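Local coordinates for protein peroxinectin A (Dictyostelium discoideum, PDB 6ERC) that catalyses the hydrogen-peroxide-dependent oxidation of phenolic donors and, as a secreted haem peroxidase, also oxidises halides and thiocyanate, at residues Gln59-Ser64 with Glu352-Asp357; Asp70-Trp75 with His305-Pro310; Gly214-Gly219 with Phe329-Pro334; Thr273-Phe278 with Ser448-Thr453. All coordinates share one frame; numbering follows the deposited sequence.

Contact 1 of 4, residues Gln59-Ser64 with Glu352-Asp357; sequences QTHIGS and EEENID. With CA (calcium ion), chain G.
Glu354 reaches from the calcium-binding loop of this animal haem peroxidase fold to the loop at His61-Gly63, which lies between helices 48-56 and 70-80. Glu354 CB sets out away from that loop; CG, anti to the backbone N, then passes 4.0 Å from the calcium ion. A bend at chi2 (57°) swings the carboxylate back, bringing CD to 3.7 Å from Gly63 N. At the tip the two oxygens divide the work. Glu354 OE2 accepts from two consecutive amides, Ile62 N at 2.8 Å on the syn side and Gly63 N at 2.7 Å from above the carboxylate plane. Glu354 OE1 takes a weak, strongly bent bond from His61 ND1, the imidazole standing nearly upright to the carboxylate. Next along the chain, Ser64 N donates to Glu353 O at 3.0 Å, while Glu353 sends its own carboxylate to Asn73. Gly63 has no room for a side chain, since a CB would run into the His61 ring. Beyond Glu354 the loop turns to the metal: Asn355 O and Asp357 OD1 both bind calcium, as do two waters, and Ser306 and Tyr359 complete the site. Asp357 OD2 is held by Asn355 ND2 at 3.3 Å, Asn355 OD1 accepts from Lys65 N, and Asn355 CB behind that amide packs on Ile62 CG2 at 3.7 Å.

Contact 2 of 4, residues Asp70-Trp75 with His305-Pro310; sequences DMFNMW and HSEVGP. With CA (calcium ion), chain G; HEM (protoporphyrin IX containing Fe), chain F.
The Phe72 ring meets Glu307 at its edge: Glu307 OE1 lies in the ring plane, 3.5 Å from Phe72 CE2, with the carboxylate turned almost perpendicular to the ring. Tyr270 stacks on the same phenyl group. A second flat pair is more nearly aligned, the Asn73 amide and the Glu307 carboxylate being 31° apart as the two side chains run alongside each other in opposing senses, with Asn73 CB 3.1 Å from Glu307 OE2. In both, CG is tucked between N and C of the backbone (chi1 80° in Asn73, 84° in Glu307). The third flat group, the His305 ring, presents its edge to the haem and binds the iron through NE2 at 2.3 Å, as the proximal ligand of an animal peroxidase haem site. Asn73, on helix 70-80, lies beside the haem edge, and that helix leads toward His81, the predicted proton acceptor. Val308 CG2 adds an apolar contact with the vinyl carbon CAB of the haem at 3.7 Å. With alanine in place of Glu307, the water that now bridges Glu307 OE2 and Phe72 O would probably lose its carboxylate partner, and a gap would open between the Phe72 edge and haem CBC. A second water joins the segments at Gly309: it donates to Asp70 OD1 and accepts from Asn73 ND2 at 2.9 Å and from Gly309 N at 2.8 Å. Asn73 ND2 also donates to Glu353 OE1.

Contact 3 of 4, residues Gly214-Gly219 with Phe329-Pro334; sequences GNENPG and FSYFNP. With HEM (protoporphyrin IX containing Fe), chain F.
The carbonyl oxygen of Glu216 is approached by two neighbouring residues of the other loop. Phe332 N donates to Glu216 O at 3.1 Å, coming from well above the carbonyl plane, though the N-H itself points straight at the oxygen (163°). Tyr331 CA adds a CA-H...O contact with the same atom at 3.4 Å. One residue earlier, Asn215 O receives the corresponding contact from Phe332 CA at 3.2 Å. Phe332 has backbone angles in the left-handed region, and its CG is anti to the carbonyl carbon (chi1 -61°), which lays the ring over the Asn215-Glu216 backbone. Glu216 CA sits almost centrally above that face, 3.9 Å from the ring centroid, in a CH-pi contact. A serine at Phe332 would probably strip this cover from Glu216 CA and open a gap beside the backbone that carries the haem-linked side chain. Farther along the chain, Pro218 CD packs against Ser330 CB. Asn217 occupies the N-cap of helix 218-241, its OD1 taking Leu220 N, while its ND2 donates in the amide plane to Glu216 OE1 at 2.7 Å. That bond reaches the anti side of the carboxylate and is likely to steady its rotation. The other oxygen is committed: Glu216 OE2 is bonded covalently to the haem methyl CMB, and Tyr331 CE1 lies 3.9 Å from that carbon. An ester between a glutamate and a haem methyl is a hallmark of the modified haem in animal peroxidases.

Contact 4 of 4, residues Thr273-Phe278 with Ser448-Thr453; sequences TTLGSF and SCVGQT
The C-terminal end of helix 247-275 meets the loop that leads into helix 452-467, and the contact is made largely by the last carbonyls of the first helix. Cys449 N donates to Thr274 O at 3.2 Å, the N-H pointing nearly straight at the oxygen (161°). Ser448 CA approaches the same carbonyl in a CA-H...O contact at 3.3 Å, so that Thr274 O sits against two successive residues of the loop. One residue on, Ser448 OG gives a weak hydrogen bond to Leu275 O at 3.3 Å. The hydroxyl can do this because OG is anti to the carbonyl carbon (chi1 -51°), on the side of the helix end. Gly276 follows with positive phi, the first residue to leave the helical path.

Side chains fill in around this polar seam. Thr274 CG2 lies 3.8 Å from Cys449 SG, while Thr274 OG1 turns back to Tyr270 O within its own helix. Leu275 CD2 and Val450 CG2 make a looser apolar contact at 4.4 Å, and Tyr455 of helix 452-467 packs on both of these residues and on Ser448. Gly451 holds the N-cap position, immediately before helix 452-467.

Carbonyls in the last turn of a helix lack the usual amide four residues on, and here a backbone N-H and a serine hydroxyl supply donors to two of them. The stronger bond uses main-chain atoms on both sides, so it depends on the path of the loop more than on the identity of a side chain.

How the contacts relate
Contacts 1 and 2, centres 10 Å apart, share the calcium site; Asp357 O lies 2.6 Å from Ser306 OG, probably hydrogen-bonded. Glu353 OE2 and Glu307 OE1 approach to 2.7 Å, perhaps sharing a proton. Since His305 directly precedes Ser306, calcium and the haem iron are bound by adjacent residues. Contact 3 grips the same haem, the Glu216 side chain lying about 5 Å from those of His81 and Arg213, the predicted catalytic pair; contact 2 touches it where Met74 CE meets Asn217 OD1 at 3.1 Å. Contact 4, across the chain's centre from contact 3 (28 Å between contact centres), touches contact 2 at Phe72 CZ-Thr274 OG1 (3.2 Å) and contact 1 at Ile356 CD1-Cys449 O (3.1 Å).

Contact 1 of 4, residues Gln59-Ser64 with Glu352-Asp357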
# COMPACT_ATOMS: atom_id res chain seq x y z
N GLN A 59 -6.93 -17.94 14.23
CA GLN A 59 -8.19 -18.60 14.52
C GLN A 59 -9.18 -17.75 15.29
O GLN A 59 -10.37 -18.08 15.31
CB GLN A 59 -7.95 -19.89 15.32
CG GLN A 59 -7.19 -20.97 14.57
CD GLN A 59 -7.16 -22.28 15.33
OE1 GLN A 59 -7.19 -22.30 16.56
NE2 GLN A 59 -7.11 -23.39 14.60
N THR A 60 -8.73 -16.67 15.93
CA THR A 60 -9.60 -15.85 16.76
C THR A 60 -9.33 -14.38 16.48
O THR A 60 -8.34 -14.01 15.86
CB THR A 60 -9.39 -16.13 18.25
OG1 THR A 60 -8.13 -15.61 18.66
CG2 THR A 60 -9.43 -17.63 18.54
N HIS A 61 -10.24 -13.54 16.97
CA HIS A 61 -10.07 -12.09 16.88
C HIS A 61 -9.14 -11.62 17.99
O HIS A 61 -9.31 -12.00 19.16
CB HIS A 61 -11.42 -11.39 16.98
CG HIS A 61 -11.32 -9.90 17.06
ND1 HIS A 61 -11.02 -9.11 15.97
CD2 HIS A 61 -11.49 -9.05 18.11
CE1 HIS A 61 -11.01 -7.84 16.34
NE2 HIS A 61 -11.29 -7.78 17.63
N ILE A 62 -8.15 -10.81 17.63
CA ILE A 62 -7.27 -10.19 18.62
C ILE A 62 -7.74 -8.76 18.83
O ILE A 62 -8.14 -8.38 19.94
CB ILE A 62 -5.79 -10.24 18.18
CG1 ILE A 62 -5.28 -11.69 18.16
CG2 ILE A 62 -4.92 -9.40 19.11
CD1 ILE A 62 -5.64 -12.47 16.91
N GLY A 63 -7.69 -7.95 17.78
CA GLY A 63 -8.11 -6.57 17.87
C GLY A 63 -6.96 -5.63 18.17
O GLY A 63 -6.15 -5.89 19.07
N SER A 64 -6.88 -4.53 17.42
CA SER A 64 -5.77 -3.59 17.55
C SER A 64 -5.58 -3.17 19.00
O SER A 64 -6.51 -2.66 19.64
CB SER A 64 -6.03 -2.37 16.67
OG SER A 64 -5.01 -1.40 16.82
N GLU A 352 -13.12 -1.14 14.76
CA GLU A 352 -11.72 -1.31 15.15
C GLU A 352 -11.06 -2.38 14.29
O GLU A 352 -11.67 -3.42 14.00
CB GLU A 352 -11.61 -1.68 16.62
CG GLU A 352 -10.21 -1.54 17.20
CD GLU A 352 -10.10 -2.09 18.61
OE1 GLU A 352 -10.10 -3.34 18.77
OE2 GLU A 352 -10.01 -1.28 19.55
N GLU A 353 -9.82 -2.13 13.89
CA GLU A 353 -9.10 -3.05 13.01
C GLU A 353 -8.43 -4.15 13.82
O GLU A 353 -8.61 -4.27 15.04
CB GLU A 353 -8.09 -2.29 12.16
CG GLU A 353 -6.86 -1.79 12.91
CD GLU A 353 -5.79 -1.27 11.99
OE1 GLU A 353 -6.03 -1.21 10.77
OE2 GLU A 353 -4.69 -0.92 12.49
N GLU A 354 -7.62 -4.95 13.14
CA GLU A 354 -6.91 -6.07 13.74
C GLU A 354 -5.53 -5.62 14.21
O GLU A 354 -5.00 -4.58 13.79
CB GLU A 354 -6.79 -7.20 12.72
CG GLU A 354 -6.61 -8.59 13.30
CD GLU A 354 -7.71 -8.98 14.26
OE1 GLU A 354 -8.87 -9.06 13.81
OE2 GLU A 354 -7.41 -9.22 15.45
N ASN A 355 -4.93 -6.41 15.11
CA ASN A 355 -3.63 -6.06 15.66
C ASN A 355 -2.52 -6.39 14.68
O ASN A 355 -2.63 -7.30 13.85
CB ASN A 355 -3.39 -6.81 16.97
CG ASN A 355 -2.31 -6.17 17.82
OD1 ASN A 355 -2.35 -4.98 18.10
ND2 ASN A 355 -1.34 -6.97 18.23
N ILE A 356 -1.43 -5.63 14.77
CA ILE A 356 -0.26 -5.86 13.93
C ILE A 356 0.64 -6.84 14.66
O ILE A 356 1.30 -6.49 15.64
CB ILE A 356 0.47 -4.55 13.61
CG1 ILE A 356 -0.41 -3.66 12.73
CG2 ILE A 356 1.79 -4.84 12.88
CD1 ILE A 356 -0.06 -2.20 12.80
N ASP A 357 0.67 -8.07 14.17
CA ASP A 357 1.37 -9.17 14.82
C ASP A 357 1.59 -10.24 13.77
O ASP A 357 1.37 -10.02 12.58
CB ASP A 357 0.55 -9.65 16.02
CG ASP A 357 -0.91 -9.85 15.68
OD1 ASP A 357 -1.21 -10.08 14.50
OD2 ASP A 357 -1.75 -9.77 16.60
CA CA G . -2.77 -9.49 12.83
O HOH W 1 -3.93 -9.95 14.82
O HOH W 2 -4.77 -10.49 12.02

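Contact 2 of 4, residues Asp70-Trp75 with His305-Pro310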
# COMPACT_ATOMS: atom_id res chain seq x y z
N ASP A 70 -10.50 0.57 10.88
CA ASP A 70 -10.34 0.05 9.52
C ASP A 70 -9.94 1.16 8.56
O ASP A 70 -9.18 0.93 7.62
CB ASP A 70 -11.63 -0.62 9.05
CG ASP A 70 -11.96 -1.87 9.83
OD1 ASP A 70 -11.02 -2.60 10.24
OD2 ASP A 70 -13.16 -2.14 10.04
N MET A 71 -10.44 2.38 8.79
CA MET A 71 -10.08 3.51 7.93
C MET A 71 -8.58 3.78 7.96
O MET A 71 -8.02 4.26 6.97
CB MET A 71 -10.85 4.76 8.36
CG MET A 71 -10.55 6.00 7.55
SD MET A 71 -10.92 5.82 5.79
CE MET A 71 -12.69 6.08 5.80
N PHE A 72 -7.92 3.47 9.08
CA PHE A 72 -6.48 3.71 9.18
C PHE A 72 -5.71 2.86 8.18
O PHE A 72 -4.79 3.35 7.52
CB PHE A 72 -6.00 3.42 10.61
CG PHE A 72 -4.51 3.42 10.76
CD1 PHE A 72 -3.80 4.61 10.80
CD2 PHE A 72 -3.81 2.23 10.87
CE1 PHE A 72 -2.42 4.61 10.94
CE2 PHE A 72 -2.43 2.23 11.00
CZ PHE A 72 -1.74 3.42 11.04
N ASN A 73 -6.05 1.57 8.07
CA ASN A 73 -5.34 0.73 7.12
C ASN A 73 -5.85 0.91 5.70
O ASN A 73 -5.12 0.61 4.75
CB ASN A 73 -5.42 -0.75 7.54
CG ASN A 73 -6.74 -1.41 7.18
OD1 ASN A 73 -7.05 -1.61 6.01
ND2 ASN A 73 -7.50 -1.79 8.20
N MET A 74 -7.07 1.43 5.53
CA MET A 74 -7.52 1.82 4.20
C MET A 74 -6.68 2.96 3.65
O MET A 74 -6.37 3.00 2.45
CB MET A 74 -9.00 2.20 4.23
CG MET A 74 -9.93 1.01 4.40
SD MET A 74 -9.84 -0.15 3.03
CE MET A 74 -11.02 -1.38 3.55
N TRP A 75 -6.28 3.90 4.51
CA TRP A 75 -5.38 4.96 4.06
C TRP A 75 -3.98 4.41 3.82
O TRP A 75 -3.31 4.82 2.86
CB TRP A 75 -5.33 6.10 5.07
CG TRP A 75 -4.58 7.27 4.53
CD1 TRP A 75 -3.28 7.61 4.79
CD2 TRP A 75 -5.06 8.24 3.60
NE1 TRP A 75 -2.94 8.74 4.09
CE2 TRP A 75 -4.01 9.14 3.35
CE3 TRP A 75 -6.29 8.43 2.96
CZ2 TRP A 75 -4.15 10.23 2.49
CZ3 TRP A 75 -6.42 9.51 2.10
CH2 TRP A 75 -5.36 10.39 1.88
N HIS A 305 -1.24 -6.06 6.23
CA HIS A 305 -1.97 -7.31 6.02
C HIS A 305 -2.31 -7.97 7.35
O HIS A 305 -3.33 -8.67 7.45
CB HIS A 305 -1.15 -8.23 5.13
CG HIS A 305 -0.77 -7.60 3.83
ND1 HIS A 305 0.50 -7.65 3.31
CD2 HIS A 305 -1.50 -6.87 2.94
CE1 HIS A 305 0.54 -7.00 2.16
NE2 HIS A 305 -0.66 -6.52 1.91
N SER A 306 -1.48 -7.76 8.37
CA SER A 306 -1.80 -8.24 9.71
C SER A 306 -2.99 -7.50 10.31
O SER A 306 -3.77 -8.08 11.07
CB SER A 306 -0.58 -8.09 10.61
OG SER A 306 -0.80 -8.69 11.88
N GLU A 307 -3.13 -6.21 9.99
CA GLU A 307 -4.12 -5.36 10.64
C GLU A 307 -5.48 -5.35 9.96
O GLU A 307 -6.44 -4.81 10.52
CB GLU A 307 -3.59 -3.92 10.74
CG GLU A 307 -3.79 -3.06 9.50
CD GLU A 307 -2.97 -1.78 9.51
OE1 GLU A 307 -2.78 -1.20 10.60
OE2 GLU A 307 -2.52 -1.36 8.42
N VAL A 308 -5.61 -5.95 8.77
CA VAL A 308 -6.90 -6.02 8.09
C VAL A 308 -7.82 -6.95 8.88
O VAL A 308 -7.50 -8.13 9.09
CB VAL A 308 -6.72 -6.51 6.65
CG1 VAL A 308 -8.06 -6.81 6.00
CG2 VAL A 308 -5.95 -5.48 5.84
N GLY A 309 -8.97 -6.44 9.29
CA GLY A 309 -9.98 -7.25 9.93
C GLY A 309 -10.74 -8.07 8.92
O GLY A 309 -10.68 -7.86 7.70
N PRO A 310 -11.50 -9.05 9.42
CA PRO A 310 -12.20 -9.97 8.50
C PRO A 310 -13.48 -9.42 7.91
O PRO A 310 -13.92 -9.92 6.87
CB PRO A 310 -12.49 -11.19 9.39
CG PRO A 310 -12.61 -10.63 10.76
CD PRO A 310 -11.68 -9.44 10.83
CA CA G . -2.77 -9.49 12.83
CHA HEM F . 1.12 -5.60 -1.68
CHB HEM F . -3.44 -7.10 -1.13
CHC HEM F . -3.97 -4.05 2.62
CHD HEM F . 0.67 -2.74 2.20
C1A HEM F . -0.05 -6.32 -1.81
C2A HEM F . -0.26 -7.43 -2.70
C3A HEM F . -1.52 -7.86 -2.55
C4A HEM F . -2.15 -7.01 -1.56
CMA HEM F . -2.20 -9.03 -3.29
CAA HEM F . 0.82 -8.02 -3.62
CBA HEM F . 1.15 -9.41 -3.09
CGA HEM F . 2.53 -9.81 -3.54
O1A HEM F . 3.52 -9.14 -3.15
O2A HEM F . 2.64 -10.82 -4.29
C1B HEM F . -3.98 -6.39 -0.08
C2B HEM F . -5.34 -6.49 0.37
C3B HEM F . -5.50 -5.64 1.41
C4B HEM F . -4.23 -4.99 1.64
CMB HEM F . -6.37 -7.43 -0.29
CAB HEM F . -6.75 -5.36 2.27
CBB HEM F . -7.90 -6.02 2.12
C1C HEM F . -2.76 -3.43 2.85
C2C HEM F . -2.47 -2.46 3.89
C3C HEM F . -1.18 -2.09 3.77
C4C HEM F . -0.63 -2.83 2.65
CMC HEM F . -3.55 -2.01 4.90
CAC HEM F . -0.28 -1.11 4.56
CBC HEM F . -0.67 -0.36 5.60
C1D HEM F . 1.18 -3.37 1.09
C2D HEM F . 2.49 -3.15 0.53
C3D HEM F . 2.61 -3.96 -0.53
C4D HEM F . 1.38 -4.68 -0.69
CMD HEM F . 3.55 -2.19 1.10
CAD HEM F . 3.81 -4.09 -1.49
CBD HEM F . 3.71 -2.90 -2.44
CGD HEM F . 4.21 -3.26 -3.82
O1D HEM F . 3.40 -3.81 -4.61
O2D HEM F . 5.39 -2.99 -4.13
NA HEM F . -1.22 -6.08 -1.13
NB HEM F . -3.32 -5.47 0.71
NC HEM F . -1.61 -3.63 2.11
ND HEM F . 0.53 -4.30 0.32
FE HEM F . -1.39 -4.83 0.48
O HOH W 3 -9.63 -3.80 8.53
O HOH W 4 -2.17 1.55 8.05
O HOH W 2 -4.77 -10.49 12.02
O HOH W 1 -3.93 -9.95 14.82

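Contact 3 of 4, residues Gly214-Gly219 with Phe329-Pro334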
# COMPACT_ATOMS: atom_id res chain seq x y z
N GLY A 214 -7.07 -0.37 -7.95
CA GLY A 214 -7.97 0.44 -7.16
C GLY A 214 -9.23 -0.30 -6.75
O GLY A 214 -9.83 0.02 -5.72
N ASN A 215 -9.63 -1.30 -7.53
CA ASN A 215 -10.81 -2.09 -7.20
C ASN A 215 -10.54 -3.17 -6.16
O ASN A 215 -11.46 -3.93 -5.83
CB ASN A 215 -11.37 -2.75 -8.46
CG ASN A 215 -11.86 -1.75 -9.48
OD1 ASN A 215 -13.04 -1.39 -9.50
ND2 ASN A 215 -10.96 -1.29 -10.34
N GLU A 216 -9.31 -3.26 -5.64
CA GLU A 216 -8.95 -4.35 -4.73
C GLU A 216 -10.01 -4.55 -3.66
O GLU A 216 -10.46 -5.68 -3.42
CB GLU A 216 -7.58 -4.08 -4.09
CG GLU A 216 -6.89 -5.33 -3.52
CD GLU A 216 -7.27 -5.64 -2.07
OE1 GLU A 216 -8.17 -4.97 -1.53
OE2 GLU A 216 -6.65 -6.55 -1.48
N ASN A 217 -10.44 -3.48 -3.01
CA ASN A 217 -11.52 -3.58 -2.04
C ASN A 217 -12.34 -2.30 -2.07
O ASN A 217 -11.85 -1.25 -2.52
CB ASN A 217 -10.99 -3.84 -0.62
CG ASN A 217 -10.22 -2.67 -0.06
OD1 ASN A 217 -10.80 -1.75 0.52
ND2 ASN A 217 -8.90 -2.69 -0.23
N PRO A 218 -13.59 -2.34 -1.60
CA PRO A 218 -14.45 -1.15 -1.69
C PRO A 218 -13.95 0.00 -0.84
O PRO A 218 -13.96 1.15 -1.29
CB PRO A 218 -15.82 -1.66 -1.22
CG PRO A 218 -15.73 -3.16 -1.26
CD PRO A 218 -14.30 -3.49 -1.00
N GLY A 219 -13.54 -0.26 0.40
CA GLY A 219 -13.00 0.80 1.24
C GLY A 219 -11.90 1.57 0.55
O GLY A 219 -11.74 2.77 0.78
N PHE A 329 -15.49 -11.76 0.27
CA PHE A 329 -16.51 -11.47 -0.73
C PHE A 329 -16.36 -10.09 -1.37
O PHE A 329 -17.11 -9.77 -2.30
CB PHE A 329 -17.91 -11.58 -0.11
CG PHE A 329 -18.29 -12.97 0.34
CD1 PHE A 329 -17.47 -14.06 0.07
CD2 PHE A 329 -19.47 -13.18 1.03
CE1 PHE A 329 -17.83 -15.33 0.49
CE2 PHE A 329 -19.83 -14.44 1.45
CZ PHE A 329 -19.01 -15.52 1.18
N SER A 330 -15.42 -9.27 -0.90
CA SER A 330 -15.29 -7.90 -1.38
C SER A 330 -14.12 -7.71 -2.34
O SER A 330 -13.91 -6.58 -2.80
CB SER A 330 -15.13 -6.95 -0.19
OG SER A 330 -13.85 -7.09 0.41
N TYR A 331 -13.37 -8.76 -2.65
CA TYR A 331 -12.23 -8.63 -3.55
C TYR A 331 -12.72 -8.30 -4.96
O TYR A 331 -13.40 -9.12 -5.59
CB TYR A 331 -11.41 -9.92 -3.56
CG TYR A 331 -10.73 -10.25 -2.25
CD1 TYR A 331 -10.24 -9.24 -1.42
CD2 TYR A 331 -10.59 -11.57 -1.83
CE1 TYR A 331 -9.62 -9.54 -0.22
CE2 TYR A 331 -9.97 -11.88 -0.64
CZ TYR A 331 -9.49 -10.87 0.17
OH TYR A 331 -8.87 -11.18 1.36
N PHE A 332 -12.38 -7.11 -5.44
CA PHE A 332 -12.75 -6.67 -6.79
C PHE A 332 -14.25 -6.84 -7.02
O PHE A 332 -14.69 -7.46 -7.99
CB PHE A 332 -11.94 -7.43 -7.84
CG PHE A 332 -10.45 -7.21 -7.72
CD1 PHE A 332 -9.82 -6.26 -8.49
CD2 PHE A 332 -9.70 -7.95 -6.82
CE1 PHE A 332 -8.46 -6.05 -8.38
CE2 PHE A 332 -8.34 -7.74 -6.71
CZ PHE A 332 -7.72 -6.79 -7.49
N ASN A 333 -15.04 -6.25 -6.12
CA ASN A 333 -16.49 -6.34 -6.17
C ASN A 333 -17.09 -4.94 -6.24
O ASN A 333 -17.17 -4.26 -5.20
CB ASN A 333 -17.03 -7.09 -4.96
CG ASN A 333 -18.55 -7.18 -4.95
OD1 ASN A 333 -19.19 -6.98 -5.98
ND2 ASN A 333 -19.12 -7.47 -3.79
N PRO A 334 -17.51 -4.47 -7.41
CA PRO A 334 -18.13 -3.14 -7.48
C PRO A 334 -19.48 -3.06 -6.79
O PRO A 334 -19.88 -1.96 -6.38
CB PRO A 334 -18.27 -2.89 -9.00
CG PRO A 334 -17.32 -3.85 -9.64
CD PRO A 334 -17.29 -5.05 -8.75
CHA HEM F . 1.12 -5.60 -1.68
CHB HEM F . -3.44 -7.10 -1.13
CHC HEM F . -3.97 -4.05 2.62
CHD HEM F . 0.67 -2.74 2.20
C1A HEM F . -0.05 -6.32 -1.81
C2A HEM F . -0.26 -7.43 -2.70
C3A HEM F . -1.52 -7.86 -2.55
C4A HEM F . -2.15 -7.01 -1.56
CMA HEM F . -2.20 -9.03 -3.29
CAA HEM F . 0.82 -8.02 -3.62
CBA HEM F . 1.15 -9.41 -3.09
CGA HEM F . 2.53 -9.81 -3.54
O1A HEM F . 3.52 -9.14 -3.15
O2A HEM F . 2.64 -10.82 -4.29
C1B HEM F . -3.98 -6.39 -0.08
C2B HEM F . -5.34 -6.49 0.37
C3B HEM F . -5.50 -5.64 1.41
C4B HEM F . -4.23 -4.99 1.64
CMB HEM F . -6.37 -7.43 -0.29
CAB HEM F . -6.75 -5.36 2.27
CBB HEM F . -7.90 -6.02 2.12
C1C HEM F . -2.76 -3.43 2.85
C2C HEM F . -2.47 -2.46 3.89
C3C HEM F . -1.18 -2.09 3.77
C4C HEM F . -0.63 -2.83 2.65
CMC HEM F . -3.55 -2.01 4.90
CAC HEM F . -0.28 -1.11 4.56
CBC HEM F . -0.67 -0.36 5.60
C1D HEM F . 1.18 -3.37 1.09
C2D HEM F . 2.49 -3.15 0.53
C3D HEM F . 2.61 -3.96 -0.53
C4D HEM F . 1.38 -4.68 -0.69
CMD HEM F . 3.55 -2.19 1.10
CAD HEM F . 3.81 -4.09 -1.49
CBD HEM F . 3.71 -2.90 -2.44
CGD HEM F . 4.21 -3.26 -3.82
O1D HEM F . 3.40 -3.81 -4.61
O2D HEM F . 5.39 -2.99 -4.13
NA HEM F . -1.22 -6.08 -1.13
NB HEM F . -3.32 -5.47 0.71
NC HEM F . -1.61 -3.63 2.11
ND HEM F . 0.53 -4.30 0.32
FE HEM F . -1.39 -4.83 0.48

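Contact 4 of 4, residues Thr273-Phe278 with Ser448-Thr453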
# COMPACT_ATOMS: atom_id res chain seq x y z
N THR A 273 0.19 8.73 13.85
CA THR A 273 -0.48 7.57 14.43
C THR A 273 0.39 6.33 14.36
O THR A 273 0.47 5.56 15.33
CB THR A 273 -1.82 7.33 13.72
OG1 THR A 273 -2.68 8.47 13.91
CG2 THR A 273 -2.51 6.08 14.27
N THR A 274 1.06 6.11 13.23
CA THR A 274 1.87 4.91 13.06
C THR A 274 3.12 4.95 13.93
O THR A 274 3.46 3.97 14.60
CB THR A 274 2.27 4.76 11.59
OG1 THR A 274 1.10 4.76 10.77
CG2 THR A 274 3.03 3.46 11.37
N LEU A 275 3.81 6.09 13.95
CA LEU A 275 5.09 6.22 14.63
C LEU A 275 4.99 7.00 15.93
O LEU A 275 6.02 7.24 16.57
CB LEU A 275 6.10 6.90 13.71
CG LEU A 275 6.23 6.32 12.30
CD1 LEU A 275 7.20 7.15 11.47
CD2 LEU A 275 6.67 4.86 12.34
N GLY A 276 3.79 7.41 16.34
CA GLY A 276 3.61 8.20 17.54
C GLY A 276 3.82 9.69 17.34
O GLY A 276 3.18 10.50 18.02
N SER A 277 4.71 10.07 16.43
CA SER A 277 4.91 11.47 16.06
C SER A 277 5.68 11.49 14.74
O SER A 277 5.85 10.46 14.09
CB SER A 277 5.65 12.23 17.16
OG SER A 277 7.00 11.80 17.26
N PHE A 278 6.12 12.68 14.34
CA PHE A 278 7.00 12.82 13.19
C PHE A 278 7.59 14.22 13.17
O PHE A 278 6.87 15.20 13.41
CB PHE A 278 6.24 12.54 11.89
CG PHE A 278 7.13 12.15 10.74
CD1 PHE A 278 7.65 10.86 10.66
CD2 PHE A 278 7.45 13.06 9.75
CE1 PHE A 278 8.47 10.50 9.61
CE2 PHE A 278 8.27 12.69 8.70
CZ PHE A 278 8.78 11.41 8.63
N SER A 448 3.73 3.69 19.18
CA SER A 448 3.68 3.23 17.80
C SER A 448 2.84 1.97 17.70
O SER A 448 2.49 1.34 18.70
CB SER A 448 5.08 2.96 17.25
OG SER A 448 5.94 4.06 17.48
N CYS A 449 2.52 1.60 16.46
CA CYS A 449 1.83 0.35 16.16
C CYS A 449 2.73 -0.64 15.43
O CYS A 449 2.23 -1.62 14.87
CB CYS A 449 0.57 0.63 15.34
SG CYS A 449 0.86 1.30 13.69
N VAL A 450 4.04 -0.40 15.42
CA VAL A 450 5.00 -1.28 14.77
C VAL A 450 6.21 -1.45 15.67
O VAL A 450 6.47 -0.65 16.57
CB VAL A 450 5.46 -0.76 13.39
CG1 VAL A 450 4.30 -0.78 12.40
CG2 VAL A 450 6.05 0.64 13.52
N GLY A 451 6.96 -2.52 15.42
CA GLY A 451 8.16 -2.78 16.19
C GLY A 451 9.29 -1.85 15.82
O GLY A 451 9.21 -1.04 14.90
N GLN A 452 10.39 -1.99 16.56
CA GLN A 452 11.55 -1.14 16.35
C GLN A 452 12.06 -1.24 14.91
O GLN A 452 12.35 -0.23 14.27
CB GLN A 452 12.66 -1.51 17.33
CG GLN A 452 13.88 -0.62 17.28
CD GLN A 452 15.04 -1.19 18.06
OE1 GLN A 452 15.33 -2.39 17.98
NE2 GLN A 452 15.72 -0.33 18.81
N THR A 453 12.18 -2.47 14.40
CA THR A 453 12.74 -2.65 13.07
C THR A 453 11.88 -1.99 12.01
O THR A 453 12.35 -1.14 11.24
CB THR A 453 12.91 -4.15 12.78
OG1 THR A 453 13.72 -4.74 13.80
CG2 THR A 453 13.58 -4.36 11.43